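Local coordinates for NADPH-flavin oxidoreductase (PDB 2H0U), which binds flavin mononucleotide and probably uses NAD(P)H to reduce flavins or nitrogenous compounds, as a member of the nitroreductase family, at residues 7-12 / 152-157; 23-28 / 194-199; 84-89 / 184-189. One frame throughout, in Å; residues are numbered along the deposited sequence.

Contact 1 of 3, residues 7-12 / 152-157; sequences VALQHQ and AAAMLG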
ATOM      1  N   VAL A   7     -14.115   6.912 -10.740  1.00 21.53           N
ATOM      2  CA  VAL A   7     -14.859   6.458  -9.540  1.00 21.14           C
ATOM      3  C   VAL A   7     -15.537   5.102  -9.788  1.00 20.72           C
ATOM      4  O   VAL A   7     -15.454   4.197  -8.933  1.00 20.70           O
ATOM      5  CB  VAL A   7     -15.819   7.562  -8.984  1.00 21.63           C
ATOM      6  CG1 VAL A   7     -16.617   7.044  -7.782  1.00 21.46           C
ATOM      7  CG2 VAL A   7     -14.984   8.772  -8.533  1.00 22.04           C
ATOM      8  N   ALA A   8     -16.163   4.932 -10.960  1.00 20.44           N
ATOM      9  CA  ALA A   8     -16.766   3.629 -11.320  1.00 19.99           C
ATOM     10  C   ALA A   8     -15.818   2.436 -11.173  1.00 20.01           C
ATOM     11  O   ALA A   8     -16.196   1.380 -10.660  1.00 18.29           O
ATOM     12  CB  ALA A   8     -17.358   3.667 -12.731  1.00 20.41           C
ATOM     13  N   LEU A   9     -14.584   2.612 -11.622  1.00 20.23           N
ATOM     14  CA  LEU A   9     -13.569   1.566 -11.504  1.00 21.22           C
ATOM     15  C   LEU A   9     -13.347   1.111 -10.052  1.00 21.22           C
ATOM     16  O   LEU A   9     -13.005  -0.055  -9.802  1.00 19.96           O
ATOM     17  CB  LEU A   9     -12.232   2.058 -12.096  1.00 20.96           C
ATOM     18  CG  LEU A   9     -11.238   0.903 -12.365  1.00 23.86           C
ATOM     19  CD1 LEU A   9     -11.701   0.015 -13.502  1.00 24.70           C
ATOM     20  CD2 LEU A   9      -9.788   1.432 -12.604  1.00 23.80           C
ATOM     21  N   GLN A  10     -13.489   2.045  -9.110  1.00 20.71           N
ATOM     22  CA  GLN A  10     -13.267   1.738  -7.713  1.00 21.85           C
ATOM     23  C   GLN A  10     -14.366   0.836  -7.170  1.00 21.80           C
ATOM     24  O   GLN A  10     -14.164   0.183  -6.148  1.00 22.33           O
ATOM     25  CB  GLN A  10     -13.202   3.027  -6.866  1.00 21.72           C
ATOM     26  CG  GLN A  10     -12.219   4.096  -7.404  1.00 22.45           C
ATOM     27  CD  GLN A  10     -10.818   3.577  -7.730  1.00 25.56           C
ATOM     28  OE1 GLN A  10     -10.195   2.858  -6.943  1.00 27.91           O
ATOM     29  NE2 GLN A  10     -10.321   3.940  -8.928  1.00 27.70           N
ATOM     30  N   HIS A  11     -15.523   0.812  -7.855  1.00 21.88           N
ATOM     31  CA  HIS A  11     -16.641  -0.093  -7.493  1.00 21.35           C
ATOM     32  C   HIS A  11     -16.494  -1.452  -8.179  1.00 22.76           C
ATOM     33  O   HIS A  11     -16.826  -2.506  -7.586  1.00 22.03           O
ATOM     34  CB  HIS A  11     -17.974   0.536  -7.851  1.00 21.26           C
ATOM     35  CG  HIS A  11     -18.331   1.706  -6.995  1.00 20.70           C
ATOM     36  ND1 HIS A  11     -19.094   1.584  -5.844  1.00 20.91           N
ATOM     37  CD2 HIS A  11     -18.039   3.022  -7.123  1.00 19.67           C
ATOM     38  CE1 HIS A  11     -19.264   2.785  -5.313  1.00 19.20           C
ATOM     39  NE2 HIS A  11     -18.635   3.670  -6.069  1.00 20.85           N
ATOM     40  N   GLN A  12     -15.996  -1.418  -9.420  1.00 21.84           N
ATOM     41  CA  GLN A  12     -15.619  -2.631 -10.153  1.00 23.10           C
ATOM     42  C   GLN A  12     -14.558  -3.458  -9.421  1.00 22.09           C
ATOM     43  O   GLN A  12     -14.619  -4.684  -9.411  1.00 21.53           O
ATOM     44  CB  GLN A  12     -15.158  -2.278 -11.573  1.00 22.78           C
ATOM     45  CG  GLN A  12     -14.786  -3.469 -12.452  1.00 25.29           C
ATOM     46  CD  GLN A  12     -14.388  -3.069 -13.880  1.00 26.24           C
ATOM     47  OE1 GLN A  12     -14.906  -2.089 -14.421  1.00 29.40           O
ATOM     48  NE2 GLN A  12     -13.496  -3.852 -14.507  1.00 26.08           N
ATOM     49  N   ALA A 152      -4.702  -2.155 -11.775  1.00  8.54           N
ATOM     50  CA  ALA A 152      -4.442  -2.472 -13.183  1.00  8.75           C
ATOM     51  C   ALA A 152      -5.278  -3.665 -13.665  1.00  8.07           C
ATOM     52  O   ALA A 152      -5.824  -3.670 -14.808  1.00  7.31           O
ATOM     53  CB  ALA A 152      -2.931  -2.747 -13.352  1.00  9.05           C
ATOM     54  N   ALA A 153      -5.396  -4.672 -12.795  1.00  6.40           N
ATOM     55  CA  ALA A 153      -6.209  -5.851 -13.085  1.00  7.96           C
ATOM     56  C   ALA A 153      -7.654  -5.378 -13.371  1.00  7.43           C
ATOM     57  O   ALA A 153      -8.261  -5.782 -14.371  1.00  8.05           O
ATOM     58  CB  ALA A 153      -6.171  -6.822 -11.901  1.00  7.17           C
ATOM     59  N   ALA A 154      -8.161  -4.462 -12.533  1.00  9.52           N
ATOM     60  CA  ALA A 154      -9.546  -3.933 -12.735  1.00 10.42           C
ATOM     61  C   ALA A 154      -9.651  -3.193 -14.072  1.00 11.54           C
ATOM     62  O   ALA A 154     -10.622  -3.361 -14.810  1.00 11.10           O
ATOM     63  CB  ALA A 154      -9.973  -3.027 -11.588  1.00 10.70           C
HETATM   64  N   MSE A 155      -8.648  -2.410 -14.412  1.00 12.93           N
HETATM   65  CA  MSE A 155      -8.623  -1.779 -15.736  1.00 18.80           C
HETATM   66  C   MSE A 155      -8.727  -2.782 -16.884  1.00 15.92           C
HETATM   67  O   MSE A 155      -9.379  -2.486 -17.894  1.00 15.79           O
HETATM   68  CB  MSE A 155      -7.399  -0.900 -15.918  1.00 17.24           C
HETATM   69  CG  MSE A 155      -7.416   0.348 -15.102  1.00 24.11           C
HETATM   70 SE   MSE A 155      -5.700   1.293 -15.359  1.00 36.42          SE
HETATM   71  CE  MSE A 155      -5.974   1.822 -17.253  1.00 34.92           C
ATOM     72  N   LEU A 156      -8.138  -3.975 -16.713  1.00 14.18           N
ATOM     73  CA  LEU A 156      -8.234  -5.049 -17.719  1.00 13.06           C
ATOM     74  C   LEU A 156      -9.458  -5.942 -17.596  1.00 12.78           C
ATOM     75  O   LEU A 156      -9.598  -6.872 -18.374  1.00 13.75           O
ATOM     76  CB  LEU A 156      -6.981  -5.937 -17.704  1.00 13.28           C
ATOM     77  CG  LEU A 156      -5.677  -5.287 -18.164  1.00 13.77           C
ATOM     78  CD1 LEU A 156      -4.471  -6.195 -17.898  1.00 16.10           C
ATOM     79  CD2 LEU A 156      -5.774  -4.903 -19.665  1.00 18.21           C
ATOM     80  N   GLY A 157     -10.340  -5.669 -16.639  1.00 11.38           N
ATOM     81  CA  GLY A 157     -11.549  -6.487 -16.437  1.00 11.49           C
ATOM     82  C   GLY A 157     -11.285  -7.770 -15.683  1.00 10.80           C
ATOM     83  O   GLY A 157     -12.092  -8.724 -15.734  1.00 10.31           O
TER
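Ala154 meets helix 3-12 at two residues one turn apart, Leu9 and Gln12. Its methyl CB lies 4.0 Å from Leu9 CD1, and the same CD1 also rests against the Ala154 carbonyl. Leu9 reaches this point because its CG is anti to the backbone N (chi1 -164°), which carries both methyls out toward the partner helix. The Ala154 carbonyl is approached by Gln12 as well: with its chain extended, the amide NE2 stops 2.9 Å from Ala154 O, but the angle is too poor for a hydrogen bond. That oxygen already accepts from Gly157 N, a bond that belongs to the helix end.

At Met155, a selenomethionine in this crystal, CB leads away from helix 3-12, yet CG still packs 3.6 Å from Leu9 CD2. The two methyls of Leu9 are thus divided between successive residues of helix 131-155.

This is the place where the long helix of the nitroreductase fold terminates close to the N-terminal helix, near the FMN site: Ala154 also touches Arg13, an FMN ligand that directly follows Gln12. Leu156 packs on Val6 of the second subunit.

Gly157 ends the helix in a Schellman motif with positive phi (80°), and its CA lies 3.8 Å from Gln12 NE2.

Contact 2 of 3, residues 23-28 / 194-199; sequences RRISQK and FGYRNQ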
ATOM      1  N   ARG A  23     -11.954 -19.909 -16.802  1.00 16.99           N
ATOM      2  CA  ARG A  23     -11.469 -18.762 -17.544  1.00 17.50           C
ATOM      3  C   ARG A  23     -10.154 -18.355 -16.912  1.00 16.97           C
ATOM      4  O   ARG A  23     -10.121 -18.059 -15.729  1.00 18.10           O
ATOM      5  CB  ARG A  23     -12.466 -17.626 -17.418  1.00 18.08           C
ATOM      6  CG  ARG A  23     -12.416 -16.681 -18.554  1.00 20.42           C
ATOM      7  CD  ARG A  23     -13.478 -15.629 -18.351  1.00 20.96           C
ATOM      8  NE  ARG A  23     -13.052 -14.417 -19.015  1.00 17.84           N
ATOM      9  CZ  ARG A  23     -13.647 -13.243 -18.881  1.00 18.57           C
ATOM     10  NH1 ARG A  23     -14.714 -13.119 -18.110  1.00 19.67           N
ATOM     11  NH2 ARG A  23     -13.166 -12.200 -19.530  1.00 17.20           N
ATOM     12  N   ARG A  24      -9.065 -18.365 -17.669  1.00 16.21           N
ATOM     13  CA  ARG A  24      -7.797 -17.947 -17.076  1.00 16.33           C
ATOM     14  C   ARG A  24      -7.282 -16.643 -17.676  1.00 13.50           C
ATOM     15  O   ARG A  24      -7.663 -16.237 -18.783  1.00 11.60           O
ATOM     16  CB  ARG A  24      -6.743 -19.057 -17.107  1.00 17.82           C
ATOM     17  CG  ARG A  24      -5.764 -18.932 -15.915  1.00 23.45           C
ATOM     18  CD  ARG A  24      -5.106 -20.283 -15.527  1.00 32.30           C
ATOM     19  NE  ARG A  24      -3.803 -20.423 -16.164  1.00 37.69           N
ATOM     20  CZ  ARG A  24      -2.663 -20.014 -15.621  1.00 40.93           C
ATOM     21  NH1 ARG A  24      -2.673 -19.459 -14.412  1.00 42.83           N
ATOM     22  NH2 ARG A  24      -1.516 -20.176 -16.275  1.00 41.65           N
ATOM     23  N   ILE A  25      -6.449 -15.965 -16.909  1.00 12.63           N
ATOM     24  CA  ILE A  25      -5.840 -14.727 -17.372  1.00 10.07           C
ATOM     25  C   ILE A  25      -4.857 -15.154 -18.459  1.00 11.07           C
ATOM     26  O   ILE A  25      -4.113 -16.115 -18.275  1.00 11.58           O
ATOM     27  CB  ILE A  25      -5.112 -14.033 -16.212  1.00 10.41           C
ATOM     28  CG1 ILE A  25      -6.132 -13.717 -15.115  1.00  7.52           C
ATOM     29  CG2 ILE A  25      -4.433 -12.779 -16.711  1.00  8.65           C
ATOM     30  CD1 ILE A  25      -5.476 -13.282 -13.736  1.00  7.92           C
ATOM     31  N   SER A  26      -4.866 -14.452 -19.589  1.00 11.22           N
ATOM     32  CA  SER A  26      -3.990 -14.795 -20.703  1.00 11.72           C
ATOM     33  C   SER A  26      -2.527 -14.532 -20.345  1.00 12.83           C
ATOM     34  O   SER A  26      -2.208 -13.687 -19.472  1.00 12.66           O
ATOM     35  CB  SER A  26      -4.370 -13.962 -21.937  1.00 11.86           C
ATOM     36  OG  SER A  26      -3.901 -12.633 -21.770  1.00 12.23           O
ATOM     37  N   GLN A  27      -1.626 -15.236 -21.025  1.00 12.69           N
ATOM     38  CA  GLN A  27      -0.208 -15.044 -20.778  1.00 14.04           C
ATOM     39  C   GLN A  27       0.195 -13.580 -20.882  1.00 12.80           C
ATOM     40  O   GLN A  27       0.905 -13.060 -20.032  1.00 12.06           O
ATOM     41  CB  GLN A  27       0.632 -15.866 -21.765  1.00 15.01           C
ATOM     42  CG  GLN A  27       2.005 -16.151 -21.206  1.00 21.32           C
ATOM     43  CD  GLN A  27       1.923 -16.994 -19.926  1.00 30.66           C
ATOM     44  OE1 GLN A  27       1.105 -17.933 -19.818  1.00 36.24           O
ATOM     45  NE2 GLN A  27       2.765 -16.656 -18.945  1.00 31.71           N
ATOM     46  N   LYS A  28      -0.286 -12.910 -21.920  1.00 13.25           N
ATOM     47  CA  LYS A  28       0.107 -11.524 -22.121  1.00 13.23           C
ATOM     48  C   LYS A  28      -0.474 -10.567 -21.067  1.00 11.51           C
ATOM     49  O   LYS A  28       0.246  -9.674 -20.602  1.00  9.85           O
ATOM     50  CB  LYS A  28      -0.226 -11.084 -23.542  1.00 14.44           C
ATOM     51  CG  LYS A  28       0.921 -11.446 -24.495  1.00 17.61           C
ATOM     52  CD  LYS A  28       0.385 -11.669 -25.887  1.00 25.45           C
ATOM     53  CE  LYS A  28       0.398 -10.415 -26.727  1.00 27.70           C
ATOM     54  NZ  LYS A  28       0.383 -10.785 -28.198  1.00 29.49           N
ATOM     55  N   PHE A 194      -5.692 -13.467  -8.311  1.00  8.18           N
ATOM     56  CA  PHE A 194      -6.208 -12.761  -9.487  1.00  7.47           C
ATOM     57  C   PHE A 194      -6.945 -13.786 -10.335  1.00  6.99           C
ATOM     58  O   PHE A 194      -6.529 -14.959 -10.377  1.00  7.85           O
ATOM     59  CB  PHE A 194      -5.034 -12.186 -10.304  1.00  7.14           C
ATOM     60  CG  PHE A 194      -4.241 -11.123  -9.564  1.00  5.70           C
ATOM     61  CD1 PHE A 194      -4.561  -9.771  -9.732  1.00  6.65           C
ATOM     62  CD2 PHE A 194      -3.256 -11.488  -8.640  1.00  7.54           C
ATOM     63  CE1 PHE A 194      -3.859  -8.764  -9.003  1.00  4.85           C
ATOM     64  CE2 PHE A 194      -2.503 -10.482  -7.918  1.00  7.68           C
ATOM     65  CZ  PHE A 194      -2.828  -9.149  -8.086  1.00  5.22           C
ATOM     66  N   GLY A 195      -8.016 -13.350 -10.983  1.00  7.03           N
ATOM     67  CA  GLY A 195      -8.752 -14.200 -11.932  1.00  7.59           C
ATOM     68  C   GLY A 195     -10.031 -13.536 -12.349  1.00  8.83           C
ATOM     69  O   GLY A 195     -10.168 -12.317 -12.256  1.00  8.83           O
ATOM     70  N   TYR A 196     -10.990 -14.339 -12.799  1.00  9.01           N
ATOM     71  CA  TYR A 196     -12.309 -13.771 -13.170  1.00 10.31           C
ATOM     72  C   TYR A 196     -13.407 -14.209 -12.229  1.00  9.94           C
ATOM     73  O   TYR A 196     -13.580 -15.399 -11.973  1.00  9.43           O
ATOM     74  CB  TYR A 196     -12.653 -14.160 -14.604  1.00 10.29           C
ATOM     75  CG  TYR A 196     -11.712 -13.566 -15.592  1.00 11.63           C
ATOM     76  CD1 TYR A 196     -11.898 -12.264 -16.047  1.00 10.89           C
ATOM     77  CD2 TYR A 196     -10.618 -14.301 -16.075  1.00 13.15           C
ATOM     78  CE1 TYR A 196     -11.023 -11.702 -16.962  1.00 10.84           C
ATOM     79  CE2 TYR A 196      -9.727 -13.747 -17.000  1.00 12.44           C
ATOM     80  CZ  TYR A 196      -9.947 -12.442 -17.428  1.00 11.91           C
ATOM     81  OH  TYR A 196      -9.123 -11.876 -18.360  1.00 13.82           O
ATOM     82  N   ARG A 197     -14.184 -13.241 -11.751  1.00 10.27           N
ATOM     83  CA  ARG A 197     -15.214 -13.495 -10.753  1.00 10.40           C
ATOM     84  C   ARG A 197     -16.310 -14.403 -11.327  1.00 11.33           C
ATOM     85  O   ARG A 197     -16.594 -14.377 -12.532  1.00 10.23           O
ATOM     86  CB  ARG A 197     -15.860 -12.167 -10.274  1.00 11.05           C
ATOM     87  CG  ARG A 197     -16.617 -11.427 -11.410  1.00 11.61           C
ATOM     88  CD  ARG A 197     -17.128 -10.057 -10.934  1.00 10.89           C
ATOM     89  NE  ARG A 197     -17.743  -9.268 -12.008  1.00 14.90           N
ATOM     90  CZ  ARG A 197     -19.019  -9.331 -12.401  1.00 18.92           C
ATOM     91  NH1 ARG A 197     -19.881 -10.179 -11.854  1.00 19.05           N
ATOM     92  NH2 ARG A 197     -19.428  -8.539 -13.387  1.00 21.09           N
ATOM     93  N   ASN A 198     -16.898 -15.199 -10.449  1.00 11.64           N
ATOM     94  CA  ASN A 198     -18.076 -15.962 -10.795  1.00 14.33           C
ATOM     95  C   ASN A 198     -19.233 -15.620  -9.857  1.00 15.62           C
ATOM     96  O   ASN A 198     -20.036 -16.482  -9.483  1.00 16.38           O
ATOM     97  CB  ASN A 198     -17.754 -17.451 -10.773  1.00 14.71           C
ATOM     98  CG  ASN A 198     -18.666 -18.223 -11.672  1.00 17.55           C
ATOM     99  OD1 ASN A 198     -19.403 -17.632 -12.467  1.00 16.49           O
ATOM    100  ND2 ASN A 198     -18.612 -19.536 -11.582  1.00 20.18           N
ATOM    101  N   GLN A 199     -19.297 -14.344  -9.461  1.00 17.40           N
ATOM    102  CA  GLN A 199     -20.326 -13.844  -8.553  1.00 18.69           C
ATOM    103  C   GLN A 199     -20.581 -12.395  -8.916  1.00 18.55           C
ATOM    104  O   GLN A 199     -19.800 -11.806  -9.684  1.00 18.21           O
ATOM    105  CB  GLN A 199     -19.865 -13.916  -7.095  1.00 18.11           C
ATOM    106  CG  GLN A 199     -18.600 -13.161  -6.810  1.00 21.04           C
ATOM    107  CD  GLN A 199     -18.194 -13.225  -5.348  1.00 22.64           C
ATOM    108  OE1 GLN A 199     -18.971 -13.632  -4.455  1.00 25.38           O
ATOM    109  NE2 GLN A 199     -16.971 -12.875  -5.106  1.00 22.37           N
TER
HETATM  110  O   HOH W   1     -10.504 -17.142 -12.993  1.00 25.90           O
HETATM  111  O   HOH W   2      -6.885 -12.345 -19.759  1.00 17.40           O
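Arg23 and Ile25 run beside Tyr196 and Gly195 with no direct backbone hydrogen bond; the CA atoms of Ile25 and Gly195 are 6.2 Å apart. A water fills the gap at one point, donating to Arg23 O and accepting from Tyr196 N, 2.9 Å from each. Past this pairing the first segment turns into helix 27-38, with Ser26 as N-cap: its OG takes the backbone N of Asp29.

Tyr196 carries most of the side-chain contact. The Arg23 guanidinium lies flat on one face of its ring, planes 8° apart and CZ 3.7 Å from the ring centroid, a cation-pi stack. Arg23 arrives there with CG anti to the backbone N (chi1 -154°) and the chain extended as far as NE, which also lays CD over the same face in a CH-pi contact. The ring's edge faces the backbone of Arg24, whose O is 3.7 Å from Tyr196 CE2. A second water joins the phenol to the start of the helix, 2.7 Å from Tyr196 OH, and accepts from Ser26 N.

Deeper in, Ile25 CD1 packs 3.6 Å from Phe194 CB, while its CG1 lies 4.1 Å from Tyr196 CE2, off the ring plane on the side away from the Arg23 guanidinium. The Phe194 ring itself points elsewhere, into an edge-to-face contact with Trp30 and against helix 131-155.

Here the chain around the last residues of strand 186-195 meets the loop that leads into a capped helix, within the alpha+beta fold of the nitroreductase family, built on an antiparallel sheet.

Contact 3 of 3, residues 84-89 / 184-189; sequences LARKGV and AEFGVS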
ATOM      1  N   LEU A  84       6.872 -10.819  -1.160  1.00  7.53           N
ATOM      2  CA  LEU A  84       7.931 -10.804  -0.145  1.00  7.67           C
ATOM      3  C   LEU A  84       8.496  -9.395  -0.023  1.00  7.49           C
ATOM      4  O   LEU A  84       8.525  -8.628  -1.000  1.00  8.17           O
ATOM      5  CB  LEU A  84       9.068 -11.771  -0.499  1.00  7.02           C
ATOM      6  CG  LEU A  84       8.734 -13.205  -0.973  1.00  9.14           C
ATOM      7  CD1 LEU A  84      10.085 -13.872  -1.361  1.00  8.62           C
ATOM      8  CD2 LEU A  84       7.920 -13.985   0.095  1.00  8.35           C
ATOM      9  N   ALA A  85       8.901  -9.061   1.198  1.00  8.61           N
ATOM     10  CA  ALA A  85       9.547  -7.794   1.527  1.00  8.66           C
ATOM     11  C   ALA A  85      10.921  -8.111   2.140  1.00  9.81           C
ATOM     12  O   ALA A  85      11.105  -9.151   2.828  1.00  9.70           O
ATOM     13  CB  ALA A  85       8.692  -7.017   2.488  1.00  8.44           C
ATOM     14  N   ARG A  86      11.918  -7.304   1.791  1.00 10.48           N
ATOM     15  CA  ARG A  86      13.254  -7.556   2.317  1.00 10.97           C
ATOM     16  C   ARG A  86      13.413  -7.107   3.773  1.00 10.84           C
ATOM     17  O   ARG A  86      12.810  -6.116   4.225  1.00 10.91           O
ATOM     18  CB  ARG A  86      14.292  -6.854   1.444  1.00 11.16           C
ATOM     19  CG  ARG A  86      14.547  -7.573   0.130  1.00 12.55           C
ATOM     20  CD  ARG A  86      15.652  -6.897  -0.650  1.00 14.40           C
ATOM     21  NE  ARG A  86      15.838  -7.538  -1.957  1.00 15.42           N
ATOM     22  CZ  ARG A  86      16.658  -8.557  -2.184  1.00 19.99           C
ATOM     23  NH1 ARG A  86      17.348  -9.091  -1.184  1.00 16.72           N
ATOM     24  NH2 ARG A  86      16.758  -9.063  -3.419  1.00 20.51           N
ATOM     25  N   LYS A  87      14.229  -7.855   4.490  1.00 11.43           N
ATOM     26  CA  LYS A  87      14.582  -7.588   5.864  1.00 13.63           C
ATOM     27  C   LYS A  87      15.876  -6.795   5.922  1.00 13.89           C
ATOM     28  O   LYS A  87      16.756  -6.984   5.068  1.00 13.15           O
ATOM     29  CB  LYS A  87      14.831  -8.935   6.556  1.00 14.16           C
ATOM     30  CG  LYS A  87      13.562  -9.742   6.690  1.00 14.19           C
ATOM     31  CD  LYS A  87      13.790 -10.992   7.438  1.00 17.59           C
ATOM     32  CE  LYS A  87      12.424 -11.605   7.759  1.00 18.80           C
ATOM     33  NZ  LYS A  87      12.548 -12.947   8.377  1.00 20.48           N
ATOM     34  N   GLY A  88      15.984  -5.971   6.961  1.00 15.02           N
ATOM     35  CA  GLY A  88      17.230  -5.265   7.333  1.00 17.12           C
ATOM     36  C   GLY A  88      17.697  -4.320   6.231  1.00 16.83           C
ATOM     37  O   GLY A  88      18.880  -4.261   5.926  1.00 17.17           O
ATOM     38  N   VAL A  89      16.771  -3.552   5.681  1.00 16.75           N
ATOM     39  CA  VAL A  89      17.077  -2.693   4.525  1.00 17.58           C
ATOM     40  C   VAL A  89      17.481  -1.342   5.120  1.00 18.17           C
ATOM     41  O   VAL A  89      16.646  -0.443   5.285  1.00 19.44           O
ATOM     42  CB  VAL A  89      15.882  -2.571   3.565  1.00 17.99           C
ATOM     43  CG1 VAL A  89      16.184  -1.592   2.449  1.00 19.91           C
ATOM     44  CG2 VAL A  89      15.555  -3.949   2.938  1.00 14.05           C
ATOM     45  N   ALA A 184      16.564 -15.028   6.040  1.00 18.40           N
ATOM     46  CA  ALA A 184      17.536 -14.026   6.472  1.00 18.36           C
ATOM     47  C   ALA A 184      17.321 -12.723   5.683  1.00 17.60           C
ATOM     48  O   ALA A 184      17.487 -11.616   6.236  1.00 18.09           O
ATOM     49  CB  ALA A 184      18.948 -14.536   6.240  1.00 19.04           C
ATOM     50  N   GLU A 185      16.946 -12.890   4.409  1.00 16.94           N
ATOM     51  CA  GLU A 185      16.860 -11.815   3.425  1.00 16.17           C
ATOM     52  C   GLU A 185      15.441 -11.267   3.236  1.00 13.90           C
ATOM     53  O   GLU A 185      15.291 -10.104   2.891  1.00 12.24           O
ATOM     54  CB  GLU A 185      17.316 -12.310   2.055  1.00 16.90           C
ATOM     55  CG  GLU A 185      18.785 -12.703   1.964  1.00 23.85           C
ATOM     56  CD  GLU A 185      19.677 -11.499   2.128  1.00 32.60           C
ATOM     57  OE1 GLU A 185      19.468 -10.491   1.410  1.00 36.60           O
ATOM     58  OE2 GLU A 185      20.575 -11.549   2.995  1.00 37.59           O
ATOM     59  N   PHE A 186      14.436 -12.134   3.384  1.00 12.99           N
ATOM     60  CA  PHE A 186      13.021 -11.800   3.084  1.00 12.61           C
ATOM     61  C   PHE A 186      12.090 -12.346   4.144  1.00 12.31           C
ATOM     62  O   PHE A 186      12.382 -13.352   4.801  1.00 12.10           O
ATOM     63  CB  PHE A 186      12.562 -12.467   1.775  1.00 13.04           C
ATOM     64  CG  PHE A 186      13.199 -11.913   0.542  1.00 14.46           C
ATOM     65  CD1 PHE A 186      12.655 -10.810  -0.082  1.00 13.21           C
ATOM     66  CD2 PHE A 186      14.305 -12.540  -0.032  1.00 17.62           C
ATOM     67  CE1 PHE A 186      13.227 -10.304  -1.238  1.00 16.36           C
ATOM     68  CE2 PHE A 186      14.888 -12.029  -1.190  1.00 17.11           C
ATOM     69  CZ  PHE A 186      14.334 -10.925  -1.793  1.00 17.66           C
ATOM     70  N   GLY A 187      10.912 -11.736   4.225  1.00 10.99           N
ATOM     71  CA  GLY A 187       9.795 -12.327   4.951  1.00 10.48           C
ATOM     72  C   GLY A 187       8.581 -12.244   4.044  1.00 10.90           C
ATOM     73  O   GLY A 187       8.553 -11.455   3.079  1.00 10.02           O
ATOM     74  N   VAL A 188       7.566 -13.051   4.318  1.00 10.42           N
ATOM     75  CA  VAL A 188       6.317 -12.893   3.552  1.00 10.15           C
ATOM     76  C   VAL A 188       5.598 -11.644   4.040  1.00 10.43           C
ATOM     77  O   VAL A 188       5.448 -11.425   5.251  1.00  9.82           O
ATOM     78  CB  VAL A 188       5.399 -14.142   3.708  1.00 10.92           C
ATOM     79  CG1 VAL A 188       4.017 -13.918   3.052  1.00 11.25           C
ATOM     80  CG2 VAL A 188       6.088 -15.405   3.091  1.00  9.89           C
ATOM     81  N   SER A 189       5.131 -10.849   3.079  1.00  9.93           N
ATOM     82  CA  SER A 189       4.494  -9.570   3.374  1.00  9.49           C
ATOM     83  C   SER A 189       2.974  -9.652   3.301  1.00  9.52           C
ATOM     84  O   SER A 189       2.275  -9.305   4.269  1.00  7.44           O
ATOM     85  CB  SER A 189       5.062  -8.456   2.444  1.00  8.54           C
ATOM     86  OG  SER A 189       4.315  -7.260   2.646  1.00 11.13           O
TER
HETATM   87  O   HOH W   3      17.424  -8.774   1.739  1.00 22.90           O
HETATM   88  O   HOH W   4      18.755  -9.162   5.456  1.00 42.45           O
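Glu185 O is gripped by the backbone N of Lys87 at 3.0 Å and by a water that donates to it from 2.8 Å. The Lys87 N-H points almost straight at the oxygen (170°) but comes in from above the carbonyl plane. The same water also donates to Glu185 OE1 and accepts from Arg86 NH1, so it links the two charged side chains, whose direct salt bridge, NH1 to OE1, is long at 3.6 Å. Both OE1 and the water lie at the edge of the guanidinium, near its plane.

One face of that guanidinium covers the end of the Phe186 ring: CZ of Arg86 is 3.3 Å from CZ of Phe186, with the planes 44° apart, so the groups are inclined rather than stacked. Arg86 and Phe186 are a non-hydrogen-bonded pair on one face of the sheet, and their side chains lie alongside each other, pointing the same way. Leu84 comes to the ring from another direction, at about a right angle, with CD1 over a face and CB 3.7 Å from Phe186 CD1.

Beneath these side chains the backbones pair in antiparallel fashion. Ala85 and Gly187 form the hydrogen-bonded pair, with Gly187 N to Ala85 O at 2.9 Å and a return bond from Ala85 N to Gly187 O. Lys87 stretches over Gly187, its CE 3.4 Å from Phe186 O, and carries NZ to the carbonyl of Thr183.

Strands 79-86 and 186-195 are the two inner strands of the four-stranded antiparallel sheet. Helix 131-155 lies on the Ala85 side, where Phe135 and Thr142 touch Ala85 and Thr142 bonds Ser189 OG; on the Phe186 side, Tyr95 of helix 94-102 meets Arg86 and Leu181 packs on Leu84 and Phe186.

From the N terminus, helix 3-12 supplies the first half of contact 1, whose loop closes only at residues 152-157, at the end of helix 131-155. Contact 2 opens at residues 23-28, before that loop has closed, and finishes at 194-199, so the two cross. Contact 3, between 84-89 and 184-189, lies wholly within the span of contact 2 but also crosses contact 1. Contacts 1 and 2 touch, through Gly157 with Tyr196 and Ala153 with Phe194, joining the N-terminal helices to the long helix and the sheet. Contact 3 shares strand 186-195 with contact 2 but sits on the opposite side of the chain's centre, with centres 29 Å apart.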